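Local coordinates for protein endolysin B (Mycobacterium phage D29, PDB 3HC7) that hydrolyses the ester junction between mycolic acids and the arabinogalactan–peptidoglycan of the mycobacterial host wall, so helping to release phage progeny at lysis, at residues A[2-10]-A[60-71]; A[88-96]-A[110-120]. One frame throughout, in Å; residues are numbered along the deposited sequence.

Interaction 1 of 2, residues A[2-10]-A[60-71]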
loop_
_atom_site.group_PDB
_atom_site.type_symbol
_atom_site.label_atom_id
_atom_site.label_comp_id
_atom_site.label_asym_id
_atom_site.label_seq_id
_atom_site.Cartn_x
_atom_site.Cartn_y
_atom_site.Cartn_z
ATOM N N SER A 2 14.199 -0.031 -23.819
ATOM C CA SER A 2 13.565 -1.306 -24.133
ATOM C C SER A 2 12.212 -1.444 -23.436
ATOM O O SER A 2 11.687 -0.479 -22.886
ATOM C CB SER A 2 14.489 -2.467 -23.754
ATOM O OG SER A 2 15.132 -2.224 -22.515
ATOM N N LYS A 3 11.650 -2.645 -23.469
ATOM C CA LYS A 3 10.350 -2.904 -22.856
ATOM C C LYS A 3 10.435 -2.707 -21.340
ATOM O O LYS A 3 11.184 -3.413 -20.667
ATOM C CB LYS A 3 9.906 -4.327 -23.194
ATOM C CG LYS A 3 8.405 -4.574 -23.137
ATOM C CD LYS A 3 8.057 -5.930 -23.759
ATOM C CE LYS A 3 6.625 -6.342 -23.452
ATOM N NZ LYS A 3 6.358 -7.760 -23.817
ATOM N N PRO A 4 9.672 -1.738 -20.802
ATOM C CA PRO A 4 9.726 -1.396 -19.372
ATOM C C PRO A 4 9.111 -2.479 -18.488
ATOM O O PRO A 4 8.256 -3.238 -18.937
ATOM C CB PRO A 4 8.881 -0.116 -19.267
ATOM C CG PRO A 4 8.504 0.267 -20.670
ATOM C CD PRO A 4 8.674 -0.939 -21.531
ATOM N N TRP A 5 9.547 -2.537 -17.237
ATOM C CA TRP A 5 9.016 -3.506 -16.288
ATOM C C TRP A 5 7.910 -2.918 -15.432
ATOM O O TRP A 5 7.962 -1.745 -15.055
ATOM C CB TRP A 5 10.128 -4.046 -15.387
ATOM C CG TRP A 5 10.906 -5.110 -16.053
ATOM C CD1 TRP A 5 12.096 -4.972 -16.711
ATOM C CD2 TRP A 5 10.541 -6.485 -16.163
ATOM N NE1 TRP A 5 12.498 -6.183 -17.214
ATOM C CE2 TRP A 5 11.558 -7.130 -16.894
ATOM C CE3 TRP A 5 9.451 -7.238 -15.709
ATOM C CZ2 TRP A 5 11.519 -8.493 -17.180
ATOM C CZ3 TRP A 5 9.415 -8.588 -15.990
ATOM C CH2 TRP A 5 10.441 -9.204 -16.722
ATOM N N LEU A 6 6.914 -3.748 -15.129
ATOM C CA LEU A 6 5.848 -3.383 -14.211
ATOM C C LEU A 6 5.822 -4.357 -13.032
ATOM O O LEU A 6 5.654 -5.568 -13.211
ATOM C CB LEU A 6 4.493 -3.374 -14.929
ATOM C CG LEU A 6 3.264 -3.134 -14.048
ATOM C CD1 LEU A 6 3.360 -1.791 -13.354
ATOM C CD2 LEU A 6 1.971 -3.234 -14.862
ATOM N N PHE A 7 6.006 -3.821 -11.830
ATOM C CA PHE A 7 5.978 -4.621 -10.611
ATOM C C PHE A 7 4.680 -4.349 -9.870
ATOM O O PHE A 7 4.291 -3.195 -9.691
ATOM C CB PHE A 7 7.176 -4.286 -9.718
ATOM C CG PHE A 7 8.505 -4.534 -10.375
ATOM C CD1 PHE A 7 9.085 -5.795 -10.347
ATOM C CD2 PHE A 7 9.166 -3.508 -11.032
ATOM C CE1 PHE A 7 10.307 -6.025 -10.955
ATOM C CE2 PHE A 7 10.391 -3.731 -11.647
ATOM C CZ PHE A 7 10.961 -4.989 -11.606
ATOM N N THR A 8 4.008 -5.413 -9.443
ATOM C CA THR A 8 2.699 -5.274 -8.832
ATOM C C THR A 8 2.606 -6.049 -7.529
ATOM O O THR A 8 3.109 -7.171 -7.407
ATOM C CB THR A 8 1.570 -5.751 -9.773
ATOM O OG1 THR A 8 1.798 -7.116 -10.136
ATOM C CG2 THR A 8 1.515 -4.891 -11.026
ATOM N N VAL A 9 1.955 -5.430 -6.556
ATOM C CA VAL A 9 1.765 -6.044 -5.252
ATOM C C VAL A 9 0.293 -5.976 -4.882
ATOM O O VAL A 9 -0.270 -4.891 -4.718
ATOM C CB VAL A 9 2.612 -5.364 -4.172
ATOM C CG1 VAL A 9 2.561 -6.165 -2.872
ATOM C CG2 VAL A 9 4.049 -5.226 -4.649
ATOM N N HIS A 10 -0.323 -7.145 -4.772
ATOM C CA HIS A 10 -1.734 -7.255 -4.418
ATOM C C HIS A 10 -2.093 -6.673 -3.053
ATOM O O HIS A 10 -1.227 -6.461 -2.197
ATOM C CB HIS A 10 -2.177 -8.721 -4.471
ATOM C CG HIS A 10 -2.576 -9.182 -5.836
ATOM N ND1 HIS A 10 -3.731 -8.754 -6.455
ATOM C CD2 HIS A 10 -1.984 -10.042 -6.697
ATOM C CE1 HIS A 10 -3.836 -9.336 -7.637
ATOM N NE2 HIS A 10 -2.787 -10.121 -7.811
ATOM N N LEU A 60 9.870 -7.441 -3.451
ATOM C CA LEU A 60 9.817 -6.376 -4.443
ATOM C C LEU A 60 11.213 -5.806 -4.712
ATOM O O LEU A 60 11.563 -5.481 -5.850
ATOM C CB LEU A 60 8.857 -5.266 -4.005
ATOM C CG LEU A 60 8.839 -4.077 -4.970
ATOM C CD1 LEU A 60 8.529 -4.549 -6.383
ATOM C CD2 LEU A 60 7.858 -3.014 -4.519
ATOM N N ILE A 61 12.014 -5.694 -3.661
ATOM C CA ILE A 61 13.370 -5.186 -3.803
ATOM C C ILE A 61 14.191 -6.170 -4.636
ATOM O O ILE A 61 14.861 -5.783 -5.594
ATOM C CB ILE A 61 14.034 -4.990 -2.435
ATOM C CG1 ILE A 61 13.413 -3.794 -1.708
ATOM C CG2 ILE A 61 15.538 -4.787 -2.600
ATOM C CD1 ILE A 61 13.738 -3.756 -0.220
ATOM N N LEU A 62 14.115 -7.443 -4.258
ATOM C CA LEU A 62 14.815 -8.520 -4.951
ATOM C C LEU A 62 14.515 -8.506 -6.450
ATOM O O LEU A 62 15.429 -8.492 -7.273
ATOM C CB LEU A 62 14.419 -9.872 -4.339
ATOM C CG LEU A 62 15.240 -11.130 -4.651
ATOM C CD1 LEU A 62 14.630 -12.361 -3.999
ATOM C CD2 LEU A 62 15.366 -11.356 -6.140
ATOM N N GLN A 63 13.232 -8.511 -6.793
ATOM C CA GLN A 63 12.799 -8.580 -8.180
ATOM C C GLN A 63 13.238 -7.367 -8.989
ATOM O O GLN A 63 13.654 -7.500 -10.137
ATOM C CB GLN A 63 11.278 -8.735 -8.252
ATOM C CG GLN A 63 10.782 -10.109 -7.839
ATOM C CD GLN A 63 11.206 -11.185 -8.827
ATOM O OE1 GLN A 63 11.261 -12.371 -8.492
ATOM N NE2 GLN A 63 11.511 -10.771 -10.052
ATOM N N ILE A 64 13.140 -6.185 -8.391
ATOM C CA ILE A 64 13.547 -4.959 -9.065
ATOM C C ILE A 64 15.015 -5.028 -9.479
ATOM O O ILE A 64 15.365 -4.715 -10.617
ATOM C CB ILE A 64 13.322 -3.721 -8.182
ATOM C CG1 ILE A 64 11.833 -3.363 -8.159
ATOM C CG2 ILE A 64 14.141 -2.552 -8.706
ATOM C CD1 ILE A 64 11.464 -2.272 -7.152
ATOM N N GLU A 65 15.865 -5.442 -8.545
ATOM C CA GLU A 65 17.283 -5.621 -8.815
ATOM C C GLU A 65 17.499 -6.599 -9.956
ATOM O O GLU A 65 18.305 -6.350 -10.856
ATOM C CB GLU A 65 17.998 -6.152 -7.578
ATOM C CG GLU A 65 18.213 -5.128 -6.502
ATOM C CD GLU A 65 18.827 -5.734 -5.262
ATOM O OE1 GLU A 65 18.861 -6.979 -5.162
ATOM O OE2 GLU A 65 19.270 -4.962 -4.390
ATOM N N LEU A 66 16.784 -7.720 -9.914
ATOM C CA LEU A 66 16.954 -8.742 -10.940
ATOM C C LEU A 66 16.652 -8.192 -12.328
ATOM O O LEU A 66 17.543 -8.068 -13.168
ATOM C CB LEU A 66 16.066 -9.951 -10.654
ATOM C CG LEU A 66 16.438 -10.768 -9.420
ATOM C CD1 LEU A 66 15.557 -12.000 -9.319
ATOM C CD2 LEU A 66 17.901 -11.159 -9.475
ATOM N N LYS A 67 15.389 -7.867 -12.562
ATOM C CA LYS A 67 14.951 -7.417 -13.875
ATOM C C LYS A 67 15.775 -6.237 -14.380
ATOM O O LYS A 67 16.193 -6.210 -15.534
ATOM C CB LYS A 67 13.469 -7.050 -13.834
ATOM C CG LYS A 67 12.531 -8.234 -14.003
ATOM C CD LYS A 67 12.913 -9.413 -13.121
ATOM C CE LYS A 67 12.048 -10.629 -13.434
ATOM N NZ LYS A 67 12.436 -11.820 -12.632
ATOM N N LEU A 68 16.019 -5.268 -13.505
ATOM C CA LEU A 68 16.675 -4.027 -13.910
ATOM C C LEU A 68 18.186 -4.148 -14.109
ATOM O O LEU A 68 18.774 -3.397 -14.891
ATOM C CB LEU A 68 16.334 -2.896 -12.937
ATOM C CG LEU A 68 15.141 -2.034 -13.365
ATOM C CD1 LEU A 68 14.033 -2.872 -13.974
ATOM C CD2 LEU A 68 14.617 -1.214 -12.209
ATOM N N ASP A 69 18.820 -5.083 -13.406
ATOM C CA ASP A 69 20.226 -5.373 -13.669
ATOM C C ASP A 69 20.366 -6.119 -14.996
ATOM O O ASP A 69 21.340 -5.941 -15.724
ATOM C CB ASP A 69 20.854 -6.186 -12.533
ATOM C CG ASP A 69 21.405 -5.313 -11.422
ATOM O OD1 ASP A 69 21.601 -4.103 -11.659
ATOM O OD2 ASP A 69 21.649 -5.837 -10.312
ATOM N N ALA A 70 19.378 -6.953 -15.301
ATOM C CA ALA A 70 19.399 -7.749 -16.515
ATOM C C ALA A 70 19.220 -6.883 -17.757
ATOM O O ALA A 70 19.812 -7.161 -18.797
ATOM C CB ALA A 70 18.326 -8.822 -16.454
ATOM N N ASP A 71 18.403 -5.840 -17.652
ATOM C CA ASP A 71 18.153 -4.950 -18.784
ATOM C C ASP A 71 18.353 -3.484 -18.392
ATOM O O ASP A 71 17.407 -2.797 -18.016
ATOM C CB ASP A 71 16.746 -5.177 -19.351
ATOM C CG ASP A 71 16.486 -4.375 -20.620
ATOM O OD1 ASP A 71 17.293 -3.480 -20.941
ATOM O OD2 ASP A 71 15.470 -4.635 -21.292
#
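Helix-on-sheet packing, the basic layer of an alpha/beta-hydrolase fold, is seen here where Phe7 and Trp5 of strand 5-9 meet one side of the helical segment 60-70, which runs antiparallel to it (170°, axes 9.9 Å apart at their closest). Alternate residues Trp5, Phe7 and Val9 face the helix. The Phe7 ring lies with one face under Ile64: CG1 of Ile64 stands 3.8 Å from the ring centroid, almost on the normal, a CH-pi contact. At the edge of the same ring, CB of Lys67 comes in near the plane, 3.9 Å from Phe7 CZ. CB of Phe7 points at the helix, and CG anti to the carbonyl carbon (chi1 -60°) sets the ring in this pose; at the root of the side chain, Leu60 CD1 lies 3.6 Å from Phe7 CB. Trp5 offers one indole face to the aliphatic part of Lys67, whose bent chain crosses the indole at about a right angle. Beyond the strand's start, OG of Ser2 donates to OD2 of Asp71 at 2.7 Å, on the syn side and 24° out of the carboxylate plane; Ser2 is poorly ordered. Arg35 also pairs with OD2, and the backbone N of Tyr73 binds OD1. Strand 5-9 lies between strands 35-38 and 76-81, and Phe76 and Met78 of the latter extend the apolar layer beneath the helix.

Interaction 2 of 2, residues A[88-96]-A[110-120]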
loop_
_atom_site.group_PDB
_atom_site.type_symbol
_atom_site.label_atom_id
_atom_site.label_comp_id
_atom_site.label_asym_id
_atom_site.label_seq_id
_atom_site.Cartn_x
_atom_site.Cartn_y
_atom_site.Cartn_z
ATOM N N VAL A 88 4.835 -1.108 -1.795
ATOM C CA VAL A 88 5.429 -0.237 -2.816
ATOM C C VAL A 88 5.920 1.071 -2.192
ATOM O O VAL A 88 6.980 1.586 -2.556
ATOM C CB VAL A 88 4.439 0.079 -3.962
ATOM C CG1 VAL A 88 5.026 1.124 -4.918
ATOM C CG2 VAL A 88 4.073 -1.191 -4.733
ATOM N N GLY A 89 5.139 1.605 -1.257
ATOM C CA GLY A 89 5.483 2.847 -0.583
ATOM C C GLY A 89 6.751 2.730 0.256
ATOM O O GLY A 89 7.572 3.644 0.278
ATOM N N GLN A 90 6.922 1.599 0.933
ATOM C CA GLN A 90 8.115 1.385 1.740
ATOM C C GLN A 90 9.344 1.293 0.867
ATOM O O GLN A 90 10.389 1.862 1.192
ATOM C CB GLN A 90 7.982 0.122 2.579
ATOM C CG GLN A 90 7.082 0.304 3.775
ATOM C CD GLN A 90 7.730 1.131 4.857
ATOM O OE1 GLN A 90 8.843 0.841 5.285
ATOM N NE2 GLN A 90 7.028 2.159 5.323
ATOM N N VAL A 91 9.216 0.567 -0.243
ATOM C CA VAL A 91 10.325 0.394 -1.165
ATOM C C VAL A 91 10.725 1.742 -1.741
ATOM O O VAL A 91 11.898 2.080 -1.760
ATOM C CB VAL A 91 9.999 -0.628 -2.282
ATOM C CG1 VAL A 91 10.994 -0.516 -3.422
ATOM C CG2 VAL A 91 10.011 -2.032 -1.719
ATOM N N LEU A 92 9.741 2.524 -2.179
ATOM C CA LEU A 92 10.004 3.847 -2.728
ATOM C C LEU A 92 10.678 4.749 -1.703
ATOM O O LEU A 92 11.783 5.241 -1.928
ATOM C CB LEU A 92 8.705 4.498 -3.208
ATOM C CG LEU A 92 8.763 5.915 -3.798
ATOM C CD1 LEU A 92 9.833 6.061 -4.881
ATOM C CD2 LEU A 92 7.410 6.290 -4.369
ATOM N N LYS A 93 10.001 4.982 -0.583
ATOM C CA LYS A 93 10.487 5.939 0.412
ATOM C C LYS A 93 11.845 5.577 1.007
ATOM O O LYS A 93 12.711 6.440 1.172
ATOM C CB LYS A 93 9.477 6.118 1.544
ATOM C CG LYS A 93 9.883 7.200 2.540
ATOM C CD LYS A 93 8.840 7.415 3.629
ATOM C CE LYS A 93 9.373 8.347 4.715
ATOM N NZ LYS A 93 8.316 8.743 5.686
ATOM N N HIS A 94 12.037 4.304 1.329
ATOM C CA HIS A 94 13.205 3.921 2.108
ATOM C C HIS A 94 14.246 3.112 1.368
ATOM O O HIS A 94 15.269 2.780 1.953
ATOM C CB HIS A 94 12.790 3.158 3.371
ATOM C CG HIS A 94 11.993 3.979 4.329
ATOM N ND1 HIS A 94 10.731 3.613 4.751
ATOM C CD2 HIS A 94 12.270 5.157 4.938
ATOM C CE1 HIS A 94 10.269 4.530 5.584
ATOM N NE2 HIS A 94 11.183 5.478 5.714
ATOM N N HIS A 95 13.996 2.779 0.098
ATOM C CA HIS A 95 14.963 1.982 -0.654
ATOM C C HIS A 95 15.336 2.574 -2.010
ATOM O O HIS A 95 16.448 2.368 -2.489
ATOM C CB HIS A 95 14.514 0.520 -0.764
ATOM C CG HIS A 95 14.410 -0.167 0.564
ATOM N ND1 HIS A 95 13.225 -0.260 1.261
ATOM C CD2 HIS A 95 15.346 -0.769 1.336
ATOM C CE1 HIS A 95 13.430 -0.901 2.399
ATOM N NE2 HIS A 95 14.708 -1.221 2.470
ATOM N N ILE A 96 14.432 3.347 -2.598
ATOM C CA ILE A 96 14.734 4.027 -3.855
ATOM C C ILE A 96 15.166 5.477 -3.651
ATOM O O ILE A 96 16.193 5.902 -4.181
ATOM C CB ILE A 96 13.541 3.978 -4.832
ATOM C CG1 ILE A 96 13.139 2.522 -5.096
ATOM C CG2 ILE A 96 13.886 4.682 -6.137
ATOM C CD1 ILE A 96 11.908 2.360 -5.996
ATOM N N LEU A 110 12.943 5.039 -12.722
ATOM C CA LEU A 110 11.565 4.923 -12.270
ATOM C C LEU A 110 10.727 6.002 -12.942
ATOM O O LEU A 110 11.006 7.190 -12.793
ATOM C CB LEU A 110 11.486 5.066 -10.751
ATOM C CG LEU A 110 10.087 5.021 -10.123
ATOM C CD1 LEU A 110 9.383 3.709 -10.436
ATOM C CD2 LEU A 110 10.152 5.253 -8.612
ATOM N N LYS A 111 9.701 5.586 -13.682
ATOM C CA LYS A 111 8.876 6.537 -14.422
ATOM C C LYS A 111 7.505 6.768 -13.796
ATOM O O LYS A 111 6.994 7.890 -13.803
ATOM C CB LYS A 111 8.715 6.096 -15.878
ATOM C CG LYS A 111 10.020 6.046 -16.657
ATOM C CD LYS A 111 10.769 7.367 -16.567
ATOM C CE LYS A 111 12.047 7.328 -17.396
ATOM N NZ LYS A 111 12.851 8.572 -17.241
ATOM N N LYS A 112 6.907 5.708 -13.259
ATOM C CA LYS A 112 5.529 5.789 -12.798
ATOM C C LYS A 112 5.281 4.906 -11.590
ATOM O O LYS A 112 5.734 3.765 -11.542
ATOM C CB LYS A 112 4.566 5.365 -13.914
ATOM C CG LYS A 112 4.604 6.229 -15.169
ATOM C CD LYS A 112 3.760 5.615 -16.267
ATOM C CE LYS A 112 3.954 6.355 -17.587
ATOM N NZ LYS A 112 3.048 7.529 -17.686
ATOM N N VAL A 113 4.539 5.432 -10.623
ATOM C CA VAL A 113 4.109 4.635 -9.488
ATOM C C VAL A 113 2.621 4.797 -9.307
ATOM O O VAL A 113 2.101 5.908 -9.417
ATOM C CB VAL A 113 4.795 5.071 -8.187
ATOM C CG1 VAL A 113 4.467 4.093 -7.077
ATOM C CG2 VAL A 113 6.279 5.142 -8.388
ATOM N N ILE A 114 1.943 3.690 -9.026
ATOM C CA ILE A 114 0.507 3.703 -8.774
ATOM C C ILE A 114 0.178 3.127 -7.409
ATOM O O ILE A 114 0.597 2.015 -7.080
ATOM C CB ILE A 114 -0.259 2.875 -9.819
ATOM C CG1 ILE A 114 -0.180 3.534 -11.192
ATOM C CG2 ILE A 114 -1.713 2.704 -9.392
ATOM C CD1 ILE A 114 -0.619 2.636 -12.314
ATOM N N PHE A 115 -0.579 3.891 -6.624
ATOM C CA PHE A 115 -1.148 3.406 -5.378
ATOM C C PHE A 115 -2.671 3.459 -5.437
ATOM O O PHE A 115 -3.242 4.444 -5.908
ATOM C CB PHE A 115 -0.699 4.281 -4.209
ATOM C CG PHE A 115 0.791 4.390 -4.056
ATOM C CD1 PHE A 115 1.520 3.363 -3.472
ATOM C CD2 PHE A 115 1.460 5.531 -4.475
ATOM C CE1 PHE A 115 2.895 3.470 -3.312
ATOM C CE2 PHE A 115 2.831 5.643 -4.316
ATOM C CZ PHE A 115 3.553 4.610 -3.739
ATOM N N TRP A 116 -3.324 2.400 -4.969
ATOM C CA TRP A 116 -4.754 2.454 -4.676
ATOM C C TRP A 116 -4.887 2.181 -3.189
ATOM O O TRP A 116 -4.198 1.302 -2.670
ATOM C CB TRP A 116 -5.536 1.369 -5.418
ATOM C CG TRP A 116 -5.460 1.353 -6.926
ATOM C CD1 TRP A 116 -6.264 2.037 -7.804
ATOM C CD2 TRP A 116 -4.583 0.552 -7.729
ATOM N NE1 TRP A 116 -5.916 1.729 -9.101
ATOM C CE2 TRP A 116 -4.889 0.821 -9.082
ATOM C CE3 TRP A 116 -3.567 -0.360 -7.436
ATOM C CZ2 TRP A 116 -4.209 0.208 -10.136
ATOM C CZ3 TRP A 116 -2.891 -0.965 -8.484
ATOM C CH2 TRP A 116 -3.216 -0.676 -9.817
ATOM N N GLY A 117 -5.771 2.915 -2.513
ATOM C CA GLY A 117 -6.043 2.717 -1.093
ATOM C C GLY A 117 -4.800 2.653 -0.213
ATOM O O GLY A 117 -4.579 1.660 0.481
ATOM N N ASN A 118 -4.024 3.734 -0.219
ATOM C CA ASN A 118 -2.663 3.772 0.331
ATOM C C ASN A 118 -2.529 4.255 1.792
ATOM O O ASN A 118 -2.690 5.443 2.084
ATOM C CB ASN A 118 -1.799 4.652 -0.593
ATOM C CG ASN A 118 -0.334 4.638 -0.221
ATOM O OD1 ASN A 118 0.100 3.832 0.597
ATOM N ND2 ASN A 118 0.440 5.535 -0.823
ATOM N N PRO A 119 -2.202 3.336 2.718
ATOM C CA PRO A 119 -2.032 3.744 4.119
ATOM C C PRO A 119 -0.849 4.687 4.338
ATOM O O PRO A 119 -0.740 5.274 5.413
ATOM C CB PRO A 119 -1.802 2.417 4.848
ATOM C CG PRO A 119 -2.430 1.387 3.966
ATOM C CD PRO A 119 -2.171 1.873 2.563
ATOM N N MET A 120 0.020 4.832 3.341
ATOM C CA MET A 120 1.124 5.781 3.427
ATOM C C MET A 120 0.874 6.980 2.536
ATOM O O MET A 120 1.807 7.717 2.213
ATOM C CB MET A 120 2.438 5.144 2.960
ATOM C CG MET A 120 3.049 4.122 3.897
ATOM S SD MET A 120 4.510 3.371 3.127
ATOM C CE MET A 120 5.659 4.749 3.119
#
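Met120 buries more surface than any other residue of this contact, and Phe115 follows it; together they show how a strand and the loop after it can meet a helix at two levels. SD and CE of Met120 lie against the backbone of Gly89, a residue with no side chain to intervene: CE is 3.6 Å from Gly89 O. The bend at chi3 (69°) brings the methyl over that oxygen and toward CD of Lys93. Gln90 crosses the thioether at about a right angle, and its NE2 makes a weak hydrogen bond to Met120 SD (3.6 Å, 153°), though its stronger partner is Asp146, which also forms a salt bridge with Lys93. In the loop before the methionine, Asn118 OD1 accepts from Met120 N at 2.9 Å, an Asx turn in which the donor stands well above the carbonyl plane. Phe115 turns its ring edge to the helix: Gly89 N lies near the ring plane, 3.6 Å from CE1, and Val88 CG1 approaches the same carbon. Earlier in the strand, Val88 CG1 meets Val113 CG1 at 3.7 Å, and Leu92 CD1 crosses to Leu110 CD2 at 3.8 Å. Cohesion therefore comes chiefly from the close fit of buried apolar groups, with the sulfur's weak bond a minor addition and the stronger polar attachments of Gln90 and Lys93 directed to Asp146.

From the N terminus, strand 5-9 comes first, and interaction 1 closes the long excursion through strand 35-38 when helix 50-70 returns alongside it, in the opposite direction. The chain then forms strand 76-81, passes the nucleophile Ser82 and enters helix 83-96; interaction 2 closes the shorter connection to strand 110-116, completing a beta-alpha-beta unit. The two loops follow in series, neither nested nor crossed, yet both helices rest on the same parallel sheet. They also touch directly: Val91 packs on Leu60 and Ile61, His95 meets Ile61, and Val9 reaches Val88. Together the contacts tie strands 5-9 and 110-116, which flank strand 76-81, to helix 50-70 and its neighbour 83-96, which follows the nucleophile elbow.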